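DITP/XTP pyrophosphatase (Coxiella burnetii, PDB 3TQU) probably hydrolyses non-canonical purine nucleoside triphosphates such as XTP, dITP and ITP to monophosphates and diphosphate, keeping them out of DNA and RNA. Local coordinates at residues E6-S11 against T64-L69; E22-L27 against Q192-L197; S89-K94 against Q103-A108; E144-R149 against Y164-Q169. All coordinates share one frame; numbering follows the deposited sequence.

Interaction 1. Residues E6-S11 against T64-L69; sequences EIVLAS and TGLPAL
V8 on strand 5-9 and T64 at the end of helix 49-64 reach toward each other tip to tip, with methyl CG2 of V8 3.5 Å from OG1 of T64. The side chains of V8 and L66 cross at about a right angle, CD1 of L66 lying 3.8 Å from the same CG2 of V8. This one branch does both jobs because its twin, CG1, stands opposite the backbone N (chi1 172°), which turns CG2 back toward the T64-L66 corner. The T64 hydroxyl has its own polar partners: it accepts from the backbone N of L66 in an ST turn and is also bonded to the carbonyl of A60. A60 touches V8 and A68 as well, so the helix covers this face of the sheet.

On the other face L9 and L69 run side by side, pointing the same way, with CD1 of L9 3.8 Å from CD2 of L69. CG2 of I7 comes within 4.1 Å of CB of L69, and both residues also touch L127 of strand 118-128.

Between the two faces runs a parallel ladder. The N of V8 donates to O of P67 at 2.9 Å, the N of L69 to O of V8 at 2.8 Å, and the N of A10 to O of L69 at 3.1 Å. It ends at A10, next to S11, a predicted substrate-binding residue.

The chemistry implies a division of labour: backbone polar atoms pair within the sheet, side-chain contact is mostly hydrocarbon, and the T64 hydroxyl lying against V8 is satisfied by N of L66 and O of A60.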
loop_
_atom_site.group_PDB
_atom_site.type_symbol
_atom_site.label_atom_id
_atom_site.label_comp_id
_atom_site.label_asym_id
_atom_site.label_seq_id
_atom_site.Cartn_x
_atom_site.Cartn_y
_atom_site.Cartn_z
ATOM N N GLU A 6 -22.466 3.579 -2.771
ATOM C CA GLU A 6 -22.410 3.442 -1.320
ATOM C C GLU A 6 -21.099 2.805 -0.868
ATOM O O GLU A 6 -20.759 1.700 -1.292
ATOM C CB GLU A 6 -23.588 2.607 -0.815
ATOM C CG GLU A 6 -24.944 3.271 -0.971
ATOM C CD GLU A 6 -26.064 2.442 -0.372
ATOM O OE1 GLU A 6 -26.050 1.204 -0.543
ATOM O OE2 GLU A 6 -26.955 3.026 0.280
ATOM N N ILE A 7 -20.366 3.504 -0.008
ATOM C CA ILE A 7 -19.128 2.965 0.543
ATOM C C ILE A 7 -19.170 2.986 2.066
ATOM O O ILE A 7 -19.517 3.996 2.669
ATOM C CB ILE A 7 -17.895 3.746 0.048
ATOM C CG1 ILE A 7 -17.846 3.761 -1.483
ATOM C CG2 ILE A 7 -16.614 3.134 0.601
ATOM C CD1 ILE A 7 -16.723 4.607 -2.051
ATOM N N VAL A 8 -18.824 1.863 2.682
ATOM C CA VAL A 8 -18.822 1.762 4.136
ATOM C C VAL A 8 -17.533 2.319 4.721
ATOM O O VAL A 8 -16.442 2.001 4.250
ATOM C CB VAL A 8 -18.991 0.301 4.604
ATOM C CG1 VAL A 8 -18.800 0.200 6.112
ATOM C CG2 VAL A 8 -20.353 -0.236 4.196
ATOM N N LEU A 9 -17.671 3.153 5.746
ATOM C CA LEU A 9 -16.531 3.689 6.472
ATOM C C LEU A 9 -16.326 2.866 7.737
ATOM O O LEU A 9 -17.225 2.770 8.571
ATOM C CB LEU A 9 -16.786 5.154 6.841
ATOM C CG LEU A 9 -15.573 6.003 7.238
ATOM C CD1 LEU A 9 -14.645 6.202 6.046
ATOM C CD2 LEU A 9 -16.022 7.350 7.785
ATOM N N ALA A 10 -15.148 2.269 7.882
ATOM C CA ALA A 10 -14.880 1.401 9.024
ATOM C C ALA A 10 -14.783 2.175 10.342
ATOM O O ALA A 10 -15.043 1.630 11.413
ATOM C CB ALA A 10 -13.614 0.585 8.785
ATOM N N SER A 11 -14.429 3.452 10.256
ATOM C CA SER A 11 -14.190 4.271 11.443
ATOM C C SER A 11 -15.466 4.685 12.187
ATOM O O SER A 11 -16.508 4.912 11.579
ATOM C CB SER A 11 -13.396 5.518 11.055
ATOM O OG SER A 11 -13.165 6.343 12.181
ATOM N N THR A 64 -20.618 -6.295 5.482
ATOM C CA THR A 64 -21.672 -5.475 4.888
ATOM C C THR A 64 -22.024 -5.860 3.452
ATOM O O THR A 64 -23.147 -5.636 3.004
ATOM C CB THR A 64 -21.318 -3.977 4.933
ATOM O OG1 THR A 64 -20.156 -3.734 4.131
ATOM C CG2 THR A 64 -21.052 -3.536 6.363
ATOM N N GLY A 65 -21.066 -6.434 2.731
ATOM C CA GLY A 65 -21.279 -6.768 1.334
ATOM C C GLY A 65 -21.091 -5.571 0.416
ATOM O O GLY A 65 -21.319 -5.663 -0.791
ATOM N N LEU A 66 -20.673 -4.446 0.989
ATOM C CA LEU A 66 -20.429 -3.229 0.220
ATOM C C LEU A 66 -18.931 -2.949 0.142
ATOM O O LEU A 66 -18.159 -3.521 0.907
ATOM C CB LEU A 66 -21.121 -2.037 0.881
ATOM C CG LEU A 66 -22.645 -1.941 0.891
ATOM C CD1 LEU A 66 -23.065 -0.685 1.633
ATOM C CD2 LEU A 66 -23.206 -1.938 -0.520
ATOM N N PRO A 67 -18.517 -2.069 -0.785
ATOM C CA PRO A 67 -17.137 -1.572 -0.767
ATOM C C PRO A 67 -16.867 -0.916 0.580
ATOM O O PRO A 67 -17.794 -0.384 1.182
ATOM C CB PRO A 67 -17.132 -0.511 -1.870
ATOM C CG PRO A 67 -18.260 -0.890 -2.773
ATOM C CD PRO A 67 -19.305 -1.489 -1.886
ATOM N N ALA A 68 -15.628 -0.954 1.055
ATOM C CA ALA A 68 -15.333 -0.406 2.370
ATOM C C ALA A 68 -14.016 0.350 2.359
ATOM O O ALA A 68 -13.076 -0.026 1.656
ATOM C CB ALA A 68 -15.311 -1.507 3.417
ATOM N N LEU A 69 -13.960 1.418 3.145
ATOM C CA LEU A 69 -12.777 2.259 3.220
ATOM C C LEU A 69 -12.328 2.382 4.667
ATOM O O LEU A 69 -13.139 2.649 5.559
ATOM C CB LEU A 69 -13.081 3.641 2.641
ATOM C CG LEU A 69 -11.931 4.641 2.514
ATOM C CD1 LEU A 69 -12.233 5.642 1.413
ATOM C CD2 LEU A 69 -11.661 5.351 3.840
#

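Interaction 2. Residues E22-L27 against Q192-L197; sequences ELLRDL and QLSTVL
In L24 and L197 alike, CG stands opposite the carbonyl carbon (chi1 -55° and -70°), and this brings their side chains together at about a right angle, CD1 of L24 lying 3.5 Å from CD1 of L197. The contact joins helix 185-199 to the type I beta turn, L24 to L27, that follows helix 14-23. The turn is closed by the backbone N of L27 bonding to O of L24 at 3.0 Å, and it swings L27 round so that its CD1 rests 3.9 Å from CB of L197. L197 therefore takes one leucine at its tip and another near its base.

One helical turn earlier, S194 faces the end of helix 14-23. Its CB sits 3.9 Å from CD1 of L23, against the forked end of that leucine, while CD2 of L24 comes within 3.9 Å of OG of S194. Beyond the two segments, L24 touches F31 and L197 touches I29, so both lean on strand 29-33, and L23 packs on L190.

The polar link between the two segments is indirect. A single water donates to O of L23 at 2.8 Å and is hydrogen-bonded to OG of S194 at 2.7 Å.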
loop_
_atom_site.group_PDB
_atom_site.type_symbol
_atom_site.label_atom_id
_atom_site.label_comp_id
_atom_site.label_asym_id
_atom_site.label_seq_id
_atom_site.Cartn_x
_atom_site.Cartn_y
_atom_site.Cartn_z
ATOM N N GLU A 22 -17.174 16.358 3.427
ATOM C CA GLU A 22 -16.723 17.648 2.920
ATOM C C GLU A 22 -15.842 17.460 1.684
ATOM O O GLU A 22 -15.960 18.188 0.701
ATOM C CB GLU A 22 -15.947 18.395 4.006
ATOM C CG GLU A 22 -15.245 19.654 3.523
ATOM C CD GLU A 22 -16.209 20.783 3.232
ATOM O OE1 GLU A 22 -17.305 20.799 3.834
ATOM O OE2 GLU A 22 -15.874 21.654 2.401
ATOM N N LEU A 23 -14.964 16.466 1.748
ATOM C CA LEU A 23 -14.019 16.188 0.672
ATOM C C LEU A 23 -14.707 15.805 -0.632
ATOM O O LEU A 23 -14.298 16.245 -1.707
ATOM C CB LEU A 23 -13.068 15.063 1.087
ATOM C CG LEU A 23 -12.057 14.638 0.021
ATOM C CD1 LEU A 23 -10.952 15.671 -0.086
ATOM C CD2 LEU A 23 -11.484 13.272 0.348
ATOM N N LEU A 24 -15.744 14.977 -0.534
ATOM C CA LEU A 24 -16.397 14.424 -1.719
ATOM C C LEU A 24 -17.792 14.991 -1.955
ATOM O O LEU A 24 -18.641 14.338 -2.563
ATOM C CB LEU A 24 -16.471 12.901 -1.614
ATOM C CG LEU A 24 -15.129 12.210 -1.372
ATOM C CD1 LEU A 24 -15.303 10.704 -1.387
ATOM C CD2 LEU A 24 -14.112 12.646 -2.418
ATOM N N ARG A 25 -18.015 16.218 -1.496
ATOM C CA ARG A 25 -19.338 16.832 -1.539
ATOM C C ARG A 25 -19.915 16.953 -2.950
ATOM O O ARG A 25 -21.133 17.007 -3.125
ATOM C CB ARG A 25 -19.312 18.206 -0.862
ATOM C CG ARG A 25 -18.453 19.239 -1.571
ATOM C CD ARG A 25 -18.353 20.516 -0.752
ATOM N NE ARG A 25 -17.652 21.581 -1.465
ATOM C CZ ARG A 25 -16.339 21.783 -1.410
ATOM N NH1 ARG A 25 -15.571 20.990 -0.675
ATOM N NH2 ARG A 25 -15.792 22.780 -2.094
ATOM N N ASP A 26 -19.045 16.990 -3.952
ATOM C CA ASP A 26 -19.494 17.181 -5.329
ATOM C C ASP A 26 -19.588 15.877 -6.118
ATOM O O ASP A 26 -19.928 15.882 -7.303
ATOM C CB ASP A 26 -18.594 18.185 -6.053
ATOM C CG ASP A 26 -18.797 19.608 -5.559
ATOM O OD1 ASP A 26 -19.879 19.898 -5.005
ATOM O OD2 ASP A 26 -17.879 20.437 -5.729
ATOM N N LEU A 27 -19.297 14.763 -5.454
ATOM C CA LEU A 27 -19.380 13.445 -6.079
ATOM C C LEU A 27 -20.619 12.697 -5.598
ATOM O O LEU A 27 -21.091 12.914 -4.484
ATOM C CB LEU A 27 -18.127 12.625 -5.759
ATOM C CG LEU A 27 -16.797 13.128 -6.319
ATOM C CD1 LEU A 27 -15.638 12.290 -5.792
ATOM C CD2 LEU A 27 -16.818 13.124 -7.840
ATOM N N GLN A 192 -5.398 12.614 -2.382
ATOM C CA GLN A 192 -5.038 11.514 -3.276
ATOM C C GLN A 192 -6.273 10.676 -3.583
ATOM O O GLN A 192 -6.518 10.306 -4.733
ATOM C CB GLN A 192 -3.966 10.626 -2.639
ATOM C CG GLN A 192 -2.644 11.323 -2.342
ATOM C CD GLN A 192 -1.674 10.423 -1.597
ATOM O OE1 GLN A 192 -1.793 9.198 -1.639
ATOM N NE2 GLN A 192 -0.715 11.025 -0.905
ATOM N N LEU A 193 -7.042 10.376 -2.539
ATOM C CA LEU A 193 -8.288 9.628 -2.672
ATOM C C LEU A 193 -9.295 10.365 -3.555
ATOM O O LEU A 193 -9.920 9.767 -4.432
ATOM C CB LEU A 193 -8.907 9.371 -1.293
ATOM C CG LEU A 193 -10.241 8.618 -1.283
ATOM C CD1 LEU A 193 -10.039 7.179 -1.726
ATOM C CD2 LEU A 193 -10.874 8.667 0.097
ATOM N N SER A 194 -9.453 11.663 -3.316
ATOM C CA SER A 194 -10.393 12.468 -4.090
ATOM C C SER A 194 -10.029 12.475 -5.569
ATOM O O SER A 194 -10.895 12.354 -6.432
ATOM C CB SER A 194 -10.434 13.901 -3.566
ATOM O OG SER A 194 -11.353 14.675 -4.315
ATOM N N THR A 195 -8.744 12.631 -5.857
ATOM C CA THR A 195 -8.279 12.635 -7.236
ATOM C C THR A 195 -8.707 11.360 -7.958
ATOM O O THR A 195 -9.190 11.408 -9.091
ATOM C CB THR A 195 -6.749 12.793 -7.314
ATOM O OG1 THR A 195 -6.376 14.089 -6.826
ATOM C CG2 THR A 195 -6.272 12.648 -8.751
ATOM N N VAL A 196 -8.536 10.220 -7.296
ATOM C CA VAL A 196 -8.889 8.940 -7.898
ATOM C C VAL A 196 -10.398 8.798 -8.063
ATOM O O VAL A 196 -10.879 8.396 -9.120
ATOM C CB VAL A 196 -8.338 7.757 -7.078
ATOM C CG1 VAL A 196 -8.824 6.435 -7.662
ATOM C CG2 VAL A 196 -6.817 7.804 -7.039
ATOM N N LEU A 197 -11.145 9.142 -7.019
ATOM C CA LEU A 197 -12.596 9.006 -7.051
ATOM C C LEU A 197 -13.234 9.970 -8.047
ATOM O O LEU A 197 -14.156 9.605 -8.772
ATOM C CB LEU A 197 -13.185 9.205 -5.655
ATOM C CG LEU A 197 -12.887 8.077 -4.668
ATOM C CD1 LEU A 197 -13.485 8.370 -3.302
ATOM C CD2 LEU A 197 -13.407 6.752 -5.215
HETATM O O HOH W 1 -12.171 17.082 -3.304
#

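Interaction 3. Residues S89-K94 against Q103-A108; sequences SRYAGK and QKVLEA
The ring of Y91 carries the ammonium of K104 over one face, is met obliquely by V105, and has the methyl of A108 at its edge. NZ of K104 stands 3.8 Å from the centroid of the Y91 ring and only 11° off the ring normal, a well-centred cation-pi contact. Where the ring narrows to its hydroxyl, CB of A108 approaches OH of Y91 to 3.4 Å. CG2 of V105 comes within 3.7 Å of CE2 of Y91, the two side chains crossing at about a right angle.

The lysine reaches its post by folding. Its chain sets out along the ring, with CG of K104 3.6 Å from CE2 of Y91, then bends at chi2 and again at chi4. CD of K104 passes 3.8 Å from CA of A92 on the way, and the final bend returns NZ over the aromatic face. There the same NZ donates to O of Y91 at 3.0 Å, with a C=O...N angle of 159°. A single residue thus supplies both pi cloud and carbonyl to one ammonium group, pinning the lysine's end although K104 is otherwise exposed. The partly negative carbonyl oxygen and the electron-rich ring face would both be expected to favour the charged form.

Y91 and A92 are the central residues of a type I beta turn, R90 to G93, closed by the backbone N of G93 bonding to O of R90 at 3.0 Å. Y91 and V105 both also touch Y159, a predicted substrate-binding residue. The arrangement is a cation-pi contact joining this turn to helix 98-112, beside the probable nucleotide site of this HAM1-family enzyme.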
loop_
_atom_site.group_PDB
_atom_site.type_symbol
_atom_site.label_atom_id
_atom_site.label_comp_id
_atom_site.label_asym_id
_atom_site.label_seq_id
_atom_site.Cartn_x
_atom_site.Cartn_y
_atom_site.Cartn_z
ATOM N N SER A 89 -1.000 4.851 19.463
ATOM C CA SER A 89 -2.077 4.979 20.440
ATOM C C SER A 89 -1.797 4.198 21.725
ATOM O O SER A 89 -2.367 4.497 22.776
ATOM C CB SER A 89 -3.405 4.526 19.829
ATOM O OG SER A 89 -3.347 3.165 19.437
ATOM N N ARG A 90 -0.914 3.207 21.637
ATOM C CA ARG A 90 -0.628 2.321 22.766
ATOM C C ARG A 90 0.680 2.670 23.472
ATOM O O ARG A 90 1.070 2.013 24.438
ATOM C CB ARG A 90 -0.569 0.867 22.291
ATOM C CG ARG A 90 -1.909 0.276 21.884
ATOM C CD ARG A 90 -1.723 -1.079 21.207
ATOM N NE ARG A 90 -1.154 -0.944 19.867
ATOM C CZ ARG A 90 -0.756 -1.966 19.115
ATOM N NH1 ARG A 90 -0.853 -3.208 19.570
ATOM N NH2 ARG A 90 -0.252 -1.746 17.909
ATOM N N TYR A 91 1.344 3.717 22.993
ATOM C CA TYR A 91 2.715 4.016 23.394
ATOM C C TYR A 91 2.922 4.216 24.898
ATOM O O TYR A 91 3.992 3.913 25.423
ATOM C CB TYR A 91 3.235 5.229 22.620
ATOM C CG TYR A 91 4.737 5.377 22.653
ATOM C CD1 TYR A 91 5.563 4.366 22.178
ATOM C CD2 TYR A 91 5.330 6.532 23.143
ATOM C CE1 TYR A 91 6.936 4.497 22.199
ATOM C CE2 TYR A 91 6.702 6.674 23.166
ATOM C CZ TYR A 91 7.501 5.653 22.694
ATOM O OH TYR A 91 8.867 5.790 22.716
ATOM N N ALA A 92 1.906 4.725 25.588
ATOM C CA ALA A 92 2.026 4.974 27.023
ATOM C C ALA A 92 1.150 4.035 27.849
ATOM O O ALA A 92 0.719 4.382 28.944
ATOM C CB ALA A 92 1.699 6.430 27.343
ATOM N N GLY A 93 0.894 2.846 27.315
ATOM C CA GLY A 93 0.063 1.866 27.990
ATOM C C GLY A 93 -1.407 2.061 27.676
ATOM O O GLY A 93 -1.786 3.030 27.022
ATOM N N LYS A 94 -2.241 1.135 28.137
ATOM C CA LYS A 94 -3.679 1.246 27.926
ATOM C C LYS A 94 -4.288 2.219 28.933
ATOM O O LYS A 94 -3.778 2.382 30.041
ATOM C CB LYS A 94 -4.355 -0.121 28.042
ATOM C CG LYS A 94 -4.625 -0.554 29.472
ATOM C CD LYS A 94 -5.392 -1.867 29.528
ATOM C CE LYS A 94 -4.538 -3.030 29.055
ATOM N NZ LYS A 94 -5.241 -4.333 29.220
ATOM N N GLN A 103 4.378 12.886 26.901
ATOM C CA GLN A 103 5.477 12.836 27.858
ATOM C C GLN A 103 6.390 11.638 27.627
ATOM O O GLN A 103 7.606 11.740 27.782
ATOM C CB GLN A 103 4.951 12.845 29.294
ATOM C CG GLN A 103 4.486 14.215 29.749
ATOM C CD GLN A 103 5.582 15.257 29.644
ATOM O OE1 GLN A 103 6.722 15.013 30.038
ATOM N NE2 GLN A 103 5.247 16.423 29.099
ATOM N N LYS A 104 5.807 10.503 27.256
ATOM C CA LYS A 104 6.605 9.311 26.993
ATOM C C LYS A 104 7.490 9.506 25.763
ATOM O O LYS A 104 8.646 9.083 25.745
ATOM C CB LYS A 104 5.718 8.076 26.839
ATOM C CG LYS A 104 6.504 6.777 26.720
ATOM C CD LYS A 104 5.771 5.617 27.376
ATOM C CE LYS A 104 6.608 4.345 27.346
ATOM N NZ LYS A 104 6.894 3.886 25.957
ATOM N N VAL A 105 6.948 10.152 24.737
ATOM C CA VAL A 105 7.733 10.465 23.549
ATOM C C VAL A 105 8.886 11.404 23.890
ATOM O O VAL A 105 10.018 11.198 23.448
ATOM C CB VAL A 105 6.865 11.088 22.444
ATOM C CG1 VAL A 105 7.732 11.832 21.435
ATOM C CG2 VAL A 105 6.039 10.009 21.761
ATOM N N LEU A 106 8.596 12.430 24.685
ATOM C CA LEU A 106 9.617 13.390 25.086
ATOM C C LEU A 106 10.715 12.720 25.911
ATOM O O LEU A 106 11.899 13.003 25.726
ATOM C CB LEU A 106 8.998 14.557 25.861
ATOM C CG LEU A 106 8.104 15.508 25.059
ATOM C CD1 LEU A 106 7.426 16.529 25.969
ATOM C CD2 LEU A 106 8.899 16.206 23.965
ATOM N N GLU A 107 10.318 11.828 26.815
ATOM C CA GLU A 107 11.280 11.084 27.627
ATOM C C GLU A 107 12.131 10.156 26.765
ATOM O O GLU A 107 13.344 10.052 26.960
ATOM C CB GLU A 107 10.565 10.267 28.707
ATOM C CG GLU A 107 9.897 11.098 29.789
ATOM C CD GLU A 107 9.183 10.244 30.819
ATOM O OE1 GLU A 107 9.164 9.004 30.659
ATOM O OE2 GLU A 107 8.642 10.813 31.791
ATOM N N ALA A 108 11.485 9.480 25.819
ATOM C CA ALA A 108 12.167 8.549 24.927
ATOM C C ALA A 108 13.253 9.243 24.112
ATOM O O ALA A 108 14.363 8.731 23.981
ATOM C CB ALA A 108 11.164 7.864 24.006
#

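Interaction 4. Residues E144-R149 against Y164-Q169; sequences EGEIAR and YVPSHQ
E146 and Y164 exchange two backbone hydrogen bonds. The N of E146 donates to O of Y164 at 2.9 Å, and the N of Y164 donates to O of E146 at 2.6 Å, a short bond that is bent at its hydrogen to 140°. They form an antiparallel hydrogen-bonded pair, by which the short strand 163-165 is added to strand 137-147 of the mixed sheet. On its other side strand 137-147 is tied to strand 118-128, through backbone bonding of G145 with A119.

Around the pair the packing is close. CB of Y164 sits 3.2 Å from O of E146. The two side chains then leave the same face of the sheet side by side, the carboxylate and ring planes 39° apart, and OE1 of E146 meets CD1 of Y164 obliquely at 3.8 Å. The glutamate chain is extended beyond CG, and CG of Y164 lies opposite its backbone N (chi1 -179°); both run out in the same direction.

After V165 the chain turns before rejoining the sheet as strand 170-171. The side chains of S167 and H168 bond to each other there, and NE2 of H168 is held by E179. At the start of the turn P166 faces G145, where the missing side chain permits a tight approach: CA of G145 lies 3.3 Å from O of Y164 and 3.7 Å from CD of P166.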
loop_
_atom_site.group_PDB
_atom_site.type_symbol
_atom_site.label_atom_id
_atom_site.label_comp_id
_atom_site.label_asym_id
_atom_site.label_seq_id
_atom_site.Cartn_x
_atom_site.Cartn_y
_atom_site.Cartn_z
ATOM N N GLU A 144 5.985 15.613 7.098
ATOM C CA GLU A 144 7.292 15.667 7.759
ATOM C C GLU A 144 7.440 16.868 8.697
ATOM O O GLU A 144 7.062 17.987 8.354
ATOM C CB GLU A 144 8.415 15.690 6.718
ATOM C CG GLU A 144 8.372 14.535 5.729
ATOM C CD GLU A 144 9.485 14.609 4.700
ATOM O OE1 GLU A 144 10.318 15.534 4.791
ATOM O OE2 GLU A 144 9.529 13.743 3.800
ATOM N N GLY A 145 8.004 16.633 9.876
ATOM C CA GLY A 145 8.251 17.703 10.823
ATOM C C GLY A 145 9.319 17.347 11.837
ATOM O O GLY A 145 10.200 16.533 11.564
ATOM N N GLU A 146 9.239 17.964 13.012
ATOM C CA GLU A 146 10.200 17.728 14.082
ATOM C C GLU A 146 9.467 17.656 15.409
ATOM O O GLU A 146 8.418 18.278 15.578
ATOM C CB GLU A 146 11.229 18.859 14.141
ATOM C CG GLU A 146 12.011 19.068 12.858
ATOM C CD GLU A 146 12.927 20.272 12.932
ATOM O OE1 GLU A 146 12.938 20.949 13.983
ATOM O OE2 GLU A 146 13.635 20.543 11.939
ATOM N N ILE A 147 10.020 16.900 16.352
ATOM C CA ILE A 147 9.443 16.822 17.689
ATOM C C ILE A 147 9.964 17.962 18.556
ATOM O O ILE A 147 11.172 18.118 18.737
ATOM C CB ILE A 147 9.761 15.477 18.371
ATOM C CG1 ILE A 147 9.336 14.314 17.476
ATOM C CG2 ILE A 147 9.072 15.388 19.728
ATOM C CD1 ILE A 147 7.840 14.279 17.183
ATOM N N ALA A 148 9.048 18.762 19.091
ATOM C CA ALA A 148 9.425 19.897 19.920
ATOM C C ALA A 148 9.927 19.437 21.285
ATOM O O ALA A 148 9.766 18.274 21.658
ATOM C CB ALA A 148 8.255 20.855 20.070
ATOM N N ARG A 149 10.537 20.359 22.023
ATOM C CA ARG A 149 11.083 20.061 23.340
ATOM C C ARG A 149 9.976 20.049 24.386
ATOM O O ARG A 149 10.063 19.345 25.390
ATOM C CB ARG A 149 12.149 21.093 23.719
ATOM C CG ARG A 149 13.285 21.225 22.713
ATOM C CD ARG A 149 14.335 20.143 22.899
ATOM N NE ARG A 149 15.403 20.246 21.907
ATOM C CZ ARG A 149 16.500 19.496 21.908
ATOM N NH1 ARG A 149 16.682 18.586 22.856
ATOM N NH2 ARG A 149 17.417 19.656 20.963
ATOM N N TYR A 164 6.344 19.861 15.567
ATOM C CA TYR A 164 6.756 21.131 14.980
ATOM C C TYR A 164 6.743 21.054 13.458
ATOM O O TYR A 164 7.320 20.139 12.866
ATOM C CB TYR A 164 8.150 21.515 15.482
ATOM C CG TYR A 164 8.671 22.831 14.940
ATOM C CD1 TYR A 164 9.640 22.860 13.944
ATOM C CD2 TYR A 164 8.198 24.043 15.426
ATOM C CE1 TYR A 164 10.124 24.058 13.449
ATOM C CE2 TYR A 164 8.674 25.248 14.936
ATOM C CZ TYR A 164 9.636 25.247 13.946
ATOM O OH TYR A 164 10.117 26.438 13.450
ATOM N N VAL A 165 6.079 22.018 12.829
ATOM C CA VAL A 165 5.960 22.050 11.378
ATOM C C VAL A 165 6.857 23.142 10.810
ATOM O O VAL A 165 6.485 24.314 10.809
ATOM C CB VAL A 165 4.506 22.308 10.948
ATOM C CG1 VAL A 165 4.372 22.216 9.434
ATOM C CG2 VAL A 165 3.577 21.315 11.632
ATOM N N PRO A 166 8.048 22.754 10.329
ATOM C CA PRO A 166 9.089 23.674 9.859
ATOM C C PRO A 166 8.568 24.719 8.879
ATOM O O PRO A 166 8.964 25.882 8.962
ATOM C CB PRO A 166 10.083 22.740 9.163
ATOM C CG PRO A 166 9.946 21.458 9.897
ATOM C CD PRO A 166 8.476 21.347 10.226
ATOM N N SER A 167 7.688 24.312 7.971
ATOM C CA SER A 167 7.178 25.215 6.942
ATOM C C SER A 167 6.380 26.378 7.530
ATOM O O SER A 167 6.309 27.457 6.937
ATOM C CB SER A 167 6.297 24.447 5.960
ATOM O OG SER A 167 5.161 23.918 6.620
ATOM N N HIS A 168 5.771 26.142 8.688
ATOM C CA HIS A 168 4.922 27.134 9.338
ATOM C C HIS A 168 5.567 27.722 10.588
ATOM O O HIS A 168 5.054 28.686 11.158
ATOM C CB HIS A 168 3.562 26.526 9.700
ATOM C CG HIS A 168 2.663 26.319 8.522
ATOM N ND1 HIS A 168 3.013 25.531 7.447
ATOM C CD2 HIS A 168 1.433 26.810 8.242
ATOM C CE1 HIS A 168 2.036 25.541 6.558
ATOM N NE2 HIS A 168 1.066 26.311 7.016
ATOM N N GLN A 169 6.690 27.143 11.004
ATOM C CA GLN A 169 7.356 27.549 12.239
ATOM C C GLN A 169 6.356 27.581 13.392
ATOM O O GLN A 169 6.350 28.506 14.202
ATOM C CB GLN A 169 8.043 28.910 12.075
ATOM C CG GLN A 169 8.896 29.015 10.820
ATOM C CD GLN A 169 9.919 30.129 10.888
ATOM O OE1 GLN A 169 10.530 30.368 11.931
ATOM N NE2 GLN A 169 10.118 30.814 9.770
#

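How the interactions relate
Four of the strands met here belong to a single mixed sheet, whose order runs 29-33, 5-9, 68-77, 118-128, 137-147, 163-165, 170-171. Interaction 1 joins the second and third strands, and interaction 4 the fifth and sixth, with centres about 35 Å apart across the chain. Interaction 2 adjoins interaction 1 (L69 packs on L193), and their segments alternate along the chain; it brings residues 22-27 to helix 185-199, spanning most of the sequence, and interactions 3 and 4 fall between its two halves. Interaction 3 touches interaction 4, where L106 rests on A148 and R149. The four thus form two touching pairs, well separated in the fold, with predicted substrate-binding residues near both.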